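Local atomic coordinates of lytic Polysaccharide Monooxygenase (Phytophthora infestans, PDB entry 6Z5Y), a protein that probably uses a bound copper ion to cleave pectin oxidatively, as a secreted lytic polysaccharide monooxygenase that drives plant infection by this oomycete. Residues 29-34 / 45-50; 57-62 / 159-164. All coordinates share one frame; numbering follows the deposited sequence. Where two conformers were deposited one is given.

Contact 1 (29-34 / 45-50); sequences GGWDES and KELAPK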
ATOM      1  N   GLY A  29     -10.392  20.154   2.463  1.00 20.61           N
ATOM      2  CA  GLY A  29     -11.692  19.857   3.083  1.00 20.71           C
ATOM      3  C   GLY A  29     -11.602  19.727   4.583  1.00 18.19           C
ATOM      4  O   GLY A  29     -10.576  20.065   5.191  1.00 20.79           O
ATOM      5  N   GLY A  30     -12.654  19.178   5.172  1.00 20.35           N
ATOM      6  CA  GLY A  30     -12.849  19.242   6.632  1.00 19.31           C
ATOM      7  C   GLY A  30     -12.331  18.033   7.374  1.00 19.14           C
ATOM      8  O   GLY A  30     -13.004  17.538   8.284  1.00 20.78           O
ATOM      9  N   TRP A  31     -11.135  17.594   7.034  1.00 19.58           N
ATOM     10  CA  TRP A  31     -10.503  16.421   7.681  1.00 19.60           C
ATOM     11  C   TRP A  31     -10.516  16.555   9.208  1.00 18.46           C
ATOM     12  O   TRP A  31     -10.969  15.627   9.894  1.00 18.06           O
ATOM     13  CB  TRP A  31      -9.068  16.297   7.189  1.00 18.19           C
ATOM     14  CG  TRP A  31      -8.947  16.133   5.710  1.00 15.75           C
ATOM     15  CD1 TRP A  31      -8.766  17.093   4.759  1.00 16.91           C
ATOM     16  CD2 TRP A  31      -8.986  14.896   4.995  1.00 15.38           C
ATOM     17  NE1 TRP A  31      -8.747  16.537   3.508  1.00 16.18           N
ATOM     18  CE2 TRP A  31      -8.863  15.182   3.625  1.00 15.79           C
ATOM     19  CE3 TRP A  31      -9.146  13.573   5.399  1.00 14.63           C
ATOM     20  CZ2 TRP A  31      -8.841  14.173   2.658  1.00 15.60           C
ATOM     21  CZ3 TRP A  31      -9.113  12.574   4.449  1.00 14.82           C
ATOM     22  CH2 TRP A  31      -8.974  12.877   3.091  1.00 14.39           C
ATOM     23  N   ASP A  32     -10.087  17.704   9.733  1.00 17.91           N
ATOM     24  CA  ASP A  32      -9.855  17.847  11.192  1.00 17.92           C
ATOM     25  C   ASP A  32     -11.163  18.034  11.945  1.00 22.65           C
ATOM     26  O   ASP A  32     -11.153  17.794  13.143  1.00 25.18           O
ATOM     27  CB  ASP A  32      -8.908  18.996  11.451  1.00 16.17           C
ATOM     28  CG  ASP A  32      -7.524  18.594  11.015  1.00 16.95           C
ATOM     29  OD1 ASP A  32      -7.298  17.398  10.849  1.00 22.65           O
ATOM     30  OD2 ASP A  32      -6.699  19.464  10.886  1.00 21.82           O
ATOM     31  N   GLU A  33     -12.229  18.396  11.242  1.00 18.90           N
ATOM     32  CA  GLU A  33     -13.594  18.570  11.822  1.00 20.83           C
ATOM     33  C   GLU A  33     -14.341  17.235  11.887  1.00 20.85           C
ATOM     34  O   GLU A  33     -15.396  17.123  12.507  1.00 24.26           O
ATOM     35  CB  GLU A  33     -14.381  19.566  10.973  1.00 20.95           C
ATOM     36  CG  GLU A  33     -13.929  21.004  11.188  1.00 24.37           C
ATOM     37  CD  GLU A  33     -12.549  21.363  10.678  1.00 29.08           C
ATOM     38  OE1 GLU A  33     -11.685  21.783  11.502  1.00 36.26           O
ATOM     39  OE2 GLU A  33     -12.332  21.214   9.464  1.00 29.38           O
ATOM     40  N   SER A  34     -13.856  16.247  11.174  1.00 18.09           N
ATOM     41  CA  SER A  34     -14.409  14.875  11.221  1.00 18.78           C
ATOM     42  C   SER A  34     -13.937  14.188  12.498  1.00 16.53           C
ATOM     43  O   SER A  34     -12.911  14.600  13.093  1.00 16.86           O
ATOM     44  CB  SER A  34     -14.034  14.064  10.003  1.00 18.99           C
ATOM     45  OG  SER A  34     -12.695  13.648  10.097  1.00 18.64           O
ATOM     46  N   LYS A  45     -13.782   9.751   0.936  1.00 14.08           N
ATOM     47  CA  LYS A  45     -14.814   9.358  -0.039  1.00 15.49           C
ATOM     48  C   LYS A  45     -15.491  10.597  -0.636  1.00 15.39           C
ATOM     49  O   LYS A  45     -15.752  10.636  -1.838  1.00 16.25           O
ATOM     50  CB  LYS A  45     -15.811   8.423   0.630  1.00 15.69           C
ATOM     51  CG  LYS A  45     -16.921   8.014  -0.310  1.00 17.31           C
ATOM     52  CD  LYS A  45     -17.752   6.923   0.262  1.00 19.98           C
ATOM     53  CE  LYS A  45     -18.876   6.558  -0.678  0.50 18.96           C
ATOM     54  NZ  LYS A  45     -19.798   5.576  -0.064  0.50 22.29           N
ATOM     55  N   GLU A  46     -15.783  11.582   0.209  1.00 15.17           N
ATOM     56  CA  GLU A  46     -16.464  12.824  -0.219  1.00 15.76           C
ATOM     57  C   GLU A  46     -15.597  13.597  -1.202  1.00 16.25           C
ATOM     58  O   GLU A  46     -16.121  14.127  -2.196  1.00 18.35           O
ATOM     59  CB  GLU A  46     -16.777  13.746   0.963  1.00 16.29           C
ATOM     60  CG  GLU A  46     -17.376  15.081   0.552  1.00 17.82           C
ATOM     61  CD  GLU A  46     -17.699  16.016   1.708  1.00 19.99           C
ATOM     62  OE1 GLU A  46     -17.709  15.578   2.881  1.00 24.88           O
ATOM     63  OE2 GLU A  46     -17.956  17.200   1.454  1.00 21.03           O
ATOM     64  N   LEU A  47     -14.298  13.674  -0.948  1.00 16.30           N
ATOM     65  CA  LEU A  47     -13.407  14.560  -1.723  1.00 16.47           C
ATOM     66  C   LEU A  47     -12.833  13.858  -2.942  1.00 15.66           C
ATOM     67  O   LEU A  47     -12.352  14.535  -3.845  1.00 16.13           O
ATOM     68  CB  LEU A  47     -12.302  15.051  -0.806  1.00 15.66           C
ATOM     69  CG  LEU A  47     -12.799  15.932   0.323  1.00 16.01           C
ATOM     70  CD1 LEU A  47     -11.610  16.408   1.128  1.00 16.68           C
ATOM     71  CD2 LEU A  47     -13.594  17.100  -0.230  1.00 18.37           C
ATOM     72  N   ALA A  48     -12.806  12.548  -2.951  1.00 14.68           N
ATOM     73  CA  ALA A  48     -12.112  11.809  -4.027  1.00 15.32           C
ATOM     74  C   ALA A  48     -12.618  12.199  -5.423  1.00 16.92           C
ATOM     75  O   ALA A  48     -11.791  12.486  -6.284  1.00 15.49           O
ATOM     76  CB  ALA A  48     -12.169  10.333  -3.739  1.00 15.25           C
ATOM     77  N   PRO A  49     -13.945  12.225  -5.731  1.00 17.40           N
ATOM     78  CA  PRO A  49     -14.395  12.510  -7.103  1.00 18.85           C
ATOM     79  C   PRO A  49     -13.961  13.889  -7.628  1.00 18.78           C
ATOM     80  O   PRO A  49     -13.478  13.992  -8.753  1.00 18.75           O
ATOM     81  CB  PRO A  49     -15.921  12.388  -7.030  1.00 22.34           C
ATOM     82  CG  PRO A  49     -16.212  11.594  -5.773  1.00 23.40           C
ATOM     83  CD  PRO A  49     -15.048  11.825  -4.840  1.00 20.68           C
ATOM     84  N   LYS A  50     -14.094  14.933  -6.802  1.00 18.32           N
ATOM     85  CA  LYS A  50     -13.782  16.313  -7.245  1.00 21.02           C
ATOM     86  C   LYS A  50     -12.281  16.397  -7.471  1.00 18.69           C
ATOM     87  O   LYS A  50     -11.828  17.258  -8.223  1.00 20.87           O
ATOM     88  CB  LYS A  50     -14.216  17.350  -6.211  1.00 25.59           C
TER
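Leu47 of helix 36-47 meets Trp31 and Gly29 of the preceding loop through a single methyl group. CD1 of Leu47 lies 3.7 Å from Trp31 NE1. The same methyl is 3.9 Å from Trp31 CZ2, and it approaches the NE1-CE2-CZ2 part of the indole obliquely. CD1 of Leu47 is also 4.0 Å from Gly29 CA. The leucine fits closely here because Gly29 has no side chain, which leaves its CA to meet the methyl. The Trp31 ring reaches the leucine because its CG stands beside the backbone N (chi1 -59°), although the CB itself does not point at the helix. NE1 of Trp31 is hydrogen-bonded to the carbonyl O of Trp27, which helps fix the rotation of the indole.

The rest is loose. Only 105 Å² is buried, no hydrogen bond crosses, and Gly29 lies on the solvent side. The loop braces itself. Gly30 centres an inverse gamma turn, and OG of Ser34 donates a 2.6 Å bond to the carbonyl O of Trp31. That oxygen also accepts from Ser34 N and binds Arg154 of strand 143-155.

The contact folds the loop back on the helix it leads into. Trp31 also packs on Thr43 and Phe44 of helix 36-47, and meets Trp161 of strand 158-170 edge-to-face.

Contact 2 (57-62 / 159-164); sequences RSLMDG and TVWQAY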
ATOM      1  N   ARG A  57      -2.170   4.058  -6.651  1.00  7.30           N
ATOM      2  CA  ARG A  57      -1.010   4.077  -7.540  1.00  7.33           C
ATOM      3  C   ARG A  57      -1.047   5.321  -8.418  1.00  7.48           C
ATOM      4  O   ARG A  57       0.008   5.965  -8.619  1.00  8.47           O
ATOM      5  CB  ARG A  57      -0.975   2.814  -8.405  1.00  7.38           C
ATOM      6  CG  ARG A  57       0.219   2.807  -9.336  1.00  7.64           C
ATOM      7  CD  ARG A  57       0.366   1.465 -10.030  1.00  7.44           C
ATOM      8  NE  ARG A  57       1.633   1.451 -10.759  1.00  7.93           N
ATOM      9  CZ  ARG A  57       2.109   0.373 -11.383  1.00  7.60           C
ATOM     10  NH1 ARG A  57       1.377  -0.718 -11.443  1.00  7.97           N
ATOM     11  NH2 ARG A  57       3.326   0.370 -11.895  1.00  8.31           N
ATOM     12  N   SER A  58      -2.203   5.668  -8.948  1.00  8.15           N
ATOM     13  CA  SER A  58      -2.385   6.837  -9.841  0.50  8.80           C
ATOM     14  C   SER A  58      -2.124   8.127  -9.060  1.00  9.11           C
ATOM     15  O   SER A  58      -1.691   9.114  -9.620  1.00 10.14           O
ATOM     16  CB  SER A  58      -3.772   6.851 -10.444  0.50  8.40           C
ATOM     17  OG  SER A  58      -3.950   5.728 -11.310  0.50  8.33           O
ATOM     18  N   LEU A  59      -2.520   8.140  -7.796  1.00  8.83           N
ATOM     19  CA  LEU A  59      -2.300   9.307  -6.924  1.00  9.27           C
ATOM     20  C   LEU A  59      -0.809   9.534  -6.679  1.00  9.53           C
ATOM     21  O   LEU A  59      -0.339  10.683  -6.692  1.00 10.77           O
ATOM     22  CB  LEU A  59      -3.046   9.112  -5.608  1.00  9.92           C
ATOM     23  CG  LEU A  59      -2.863  10.176  -4.529  1.00 11.30           C
ATOM     24  CD1 LEU A  59      -3.448  11.494  -4.989  1.00 16.14           C
ATOM     25  CD2 LEU A  59      -3.504   9.687  -3.247  1.00 12.84           C
ATOM     26  N   MET A  60      -0.099   8.454  -6.422  1.00  8.21           N
ATOM     27  CA  MET A  60       1.307   8.568  -5.971  1.00  8.12           C
ATOM     28  C   MET A  60       2.312   8.597  -7.132  1.00  7.75           C
ATOM     29  O   MET A  60       3.294   9.355  -7.041  1.00  9.07           O
ATOM     30  CB  MET A  60       1.660   7.430  -5.015  1.00  7.32           C
ATOM     31  CG  MET A  60       0.867   7.470  -3.731  1.00  8.17           C
ATOM     32  SD  MET A  60       1.579   6.364  -2.529  1.00  8.65           S
ATOM     33  CE  MET A  60       0.444   6.594  -1.165  1.00  9.06           C
ATOM     34  N   ASP A  61       2.151   7.746  -8.137  1.00  8.60           N
ATOM     35  CA  ASP A  61       3.199   7.582  -9.147  1.00  9.21           C
ATOM     36  C   ASP A  61       3.445   8.913  -9.859  1.00  9.65           C
ATOM     37  O   ASP A  61       2.529   9.556 -10.357  1.00 10.74           O
ATOM     38  CB  ASP A  61       2.803   6.544 -10.176  1.00  8.94           C
ATOM     39  CG  ASP A  61       3.050   5.098  -9.812  1.00  8.81           C
ATOM     40  OD1 ASP A  61       3.549   4.823  -8.689  1.00 10.26           O
ATOM     41  OD2 ASP A  61       2.793   4.246 -10.703  1.00  9.87           O
ATOM     42  N   GLY A  62       4.701   9.306  -9.931  1.00 10.36           N
ATOM     43  CA  GLY A  62       5.083  10.534 -10.625  1.00 11.69           C
ATOM     44  C   GLY A  62       4.731  11.807  -9.883  1.00 11.36           C
ATOM     45  O   GLY A  62       4.916  12.902 -10.449  1.00 14.16           O
ATOM     46  N   THR A 159      -4.945  15.998  10.929  1.00 14.50           N
ATOM     47  CA  THR A 159      -4.918  14.899   9.965  1.00 13.89           C
ATOM     48  C   THR A 159      -3.656  14.994   9.110  1.00 12.43           C
ATOM     49  O   THR A 159      -3.350  16.050   8.586  1.00 13.68           O
ATOM     50  CB  THR A 159      -6.163  14.890   9.078  1.00 15.04           C
ATOM     51  OG1 THR A 159      -7.321  14.781   9.914  1.00 18.07           O
ATOM     52  CG2 THR A 159      -6.167  13.757   8.074  1.00 14.94           C
ATOM     53  N   VAL A 160      -3.018  13.855   8.932  1.00 11.21           N
ATOM     54  CA  VAL A 160      -1.936  13.702   7.945  1.00 10.72           C
ATOM     55  C   VAL A 160      -2.260  12.518   7.048  1.00 10.04           C
ATOM     56  O   VAL A 160      -3.072  11.651   7.376  1.00 10.10           O
ATOM     57  CB  VAL A 160      -0.570  13.473   8.610  1.00 11.39           C
ATOM     58  CG1 VAL A 160      -0.208  14.686   9.448  1.00 12.94           C
ATOM     59  CG2 VAL A 160      -0.476  12.198   9.433  1.00 12.20           C
ATOM     60  N   TRP A 161      -1.594  12.532   5.915  1.00  9.18           N
ATOM     61  CA  TRP A 161      -1.501  11.394   4.996  1.00  8.91           C
ATOM     62  C   TRP A 161      -0.095  10.810   5.119  1.00  9.00           C
ATOM     63  O   TRP A 161       0.897  11.539   5.011  1.00 10.23           O
ATOM     64  CB  TRP A 161      -1.760  11.842   3.556  1.00  9.93           C
ATOM     65  CG  TRP A 161      -3.171  12.207   3.201  1.00 10.75           C
ATOM     66  CD1 TRP A 161      -4.248  12.312   4.021  1.00 11.29           C
ATOM     67  CD2 TRP A 161      -3.663  12.502   1.879  1.00 12.18           C
ATOM     68  NE1 TRP A 161      -5.360  12.637   3.279  1.00 12.64           N
ATOM     69  CE2 TRP A 161      -5.035  12.702   1.966  1.00 13.01           C
ATOM     70  CE3 TRP A 161      -3.072  12.513   0.624  1.00 13.02           C
ATOM     71  CZ2 TRP A 161      -5.829  12.970   0.865  1.00 14.58           C
ATOM     72  CZ3 TRP A 161      -3.856  12.776  -0.484  1.00 14.30           C
ATOM     73  CH2 TRP A 161      -5.215  12.999  -0.357  1.00 16.64           C
ATOM     74  N   GLN A 162       0.000   9.498   5.314  1.00  8.41           N
ATOM     75  CA  GLN A 162       1.277   8.786   5.284  1.00  8.54           C
ATOM     76  C   GLN A 162       1.269   7.874   4.061  1.00  8.38           C
ATOM     77  O   GLN A 162       0.315   7.140   3.839  1.00 10.43           O
ATOM     78  CB  GLN A 162       1.482   7.960   6.529  1.00  9.16           C
ATOM     79  CG  GLN A 162       1.617   8.795   7.781  1.00 10.19           C
ATOM     80  CD  GLN A 162       1.531   7.960   9.031  1.00 13.22           C
ATOM     81  OE1 GLN A 162       1.227   6.771   9.007  1.00 14.50           O
ATOM     82  NE2 GLN A 162       1.779   8.593  10.154  1.00 17.34           N
ATOM     83  N   ALA A 163       2.334   7.915   3.293  1.00  7.79           N
ATOM     84  CA  ALA A 163       2.463   7.093   2.093  1.00  7.60           C
ATOM     85  C   ALA A 163       3.375   5.932   2.391  1.00  6.95           C
ATOM     86  O   ALA A 163       4.543   6.146   2.722  1.00  8.37           O
ATOM     87  CB  ALA A 163       3.031   7.901   0.957  1.00  8.83           C
ATOM     88  N   TYR A 164       2.863   4.724   2.138  1.00  7.15           N
ATOM     89  CA  TYR A 164       3.672   3.506   2.236  1.00  7.17           C
ATOM     90  C   TYR A 164       3.704   2.901   0.836  1.00  7.51           C
ATOM     91  O   TYR A 164       2.660   2.733   0.193  1.00  7.89           O
ATOM     92  CB  TYR A 164       3.064   2.521   3.233  1.00  8.35           C
ATOM     93  CG  TYR A 164       2.993   3.044   4.638  1.00  8.17           C
ATOM     94  CD1 TYR A 164       1.936   3.828   5.028  1.00  8.37           C
ATOM     95  CD2 TYR A 164       3.989   2.766   5.564  1.00  9.01           C
ATOM     96  CE1 TYR A 164       1.852   4.339   6.305  1.00  9.81           C
ATOM     97  CE2 TYR A 164       3.933   3.309   6.845  1.00 10.28           C
ATOM     98  CZ  TYR A 164       2.846   4.079   7.215  1.00 10.14           C
ATOM     99  OH  TYR A 164       2.787   4.609   8.484  1.00 12.13           O
TER
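Helix 56-60 packs by its last turn on strand 158-170, with Met60 CA and Ala163 CA 8.3 Å apart and no hydrogen bond between the two segments. The side chains that join them are apolar. Met60 is extended beyond CG (chi2 -167°, chi3 -179°), which carries its methyl end to the strand. There Met60 CE touches Ala163 CB at 3.6 Å, and the sulfur SD of Met60 follows at 4.1 Å from the same CB. The small alanine lets the methionine come close to the strand backbone: CE of Met60 is 3.9 Å from Ala163 CA. The residue before it, Leu59, brings CD2 to 4.2 Å from Trp161 CZ3, a lighter contact in which the two side chains cross at about a right angle.

Arg57 of the helix forms, through NE, a 3.0 Å salt bridge with OD2 of Asp61, the first residue past the helix. The bond is nearly in the guanidinium plane, and on the syn side of the carboxylate but tilted out of its plane. On the other side of the strand, Tyr164 belongs to the copper site with His1 and His96. Its OH donates to Gln162 OE1 at 2.7 Å from above the amide carbonyl plane, and is also hydrogen-bonded to His1 N.

The short helix packs against part of one side of the five-stranded antiparallel sheet, while strand 158-170 runs between strands 21-23 and 143-155.

Contact 1 closes before contact 2 opens along the chain, and their centres are 15 Å apart. Helices 36-47 and 56-60 follow each other, one in each contact. Both contacts lie on the same side of the chain's centre. They meet at strand 158-170. Asp32 OD1 of the 29-34 loop lies 2.7 Å from Thr159 N, a probable hydrogen bond. Trp31 CB also packs 3.6 Å from Thr159 OG1. These touches connect the peripheral loop and helix to strand 158-170 of the five-stranded sheet. Contact 2 holds Tyr164 of the copper site, whereas the Trp31 side chain of contact 1 is about 12 Å from that of His96.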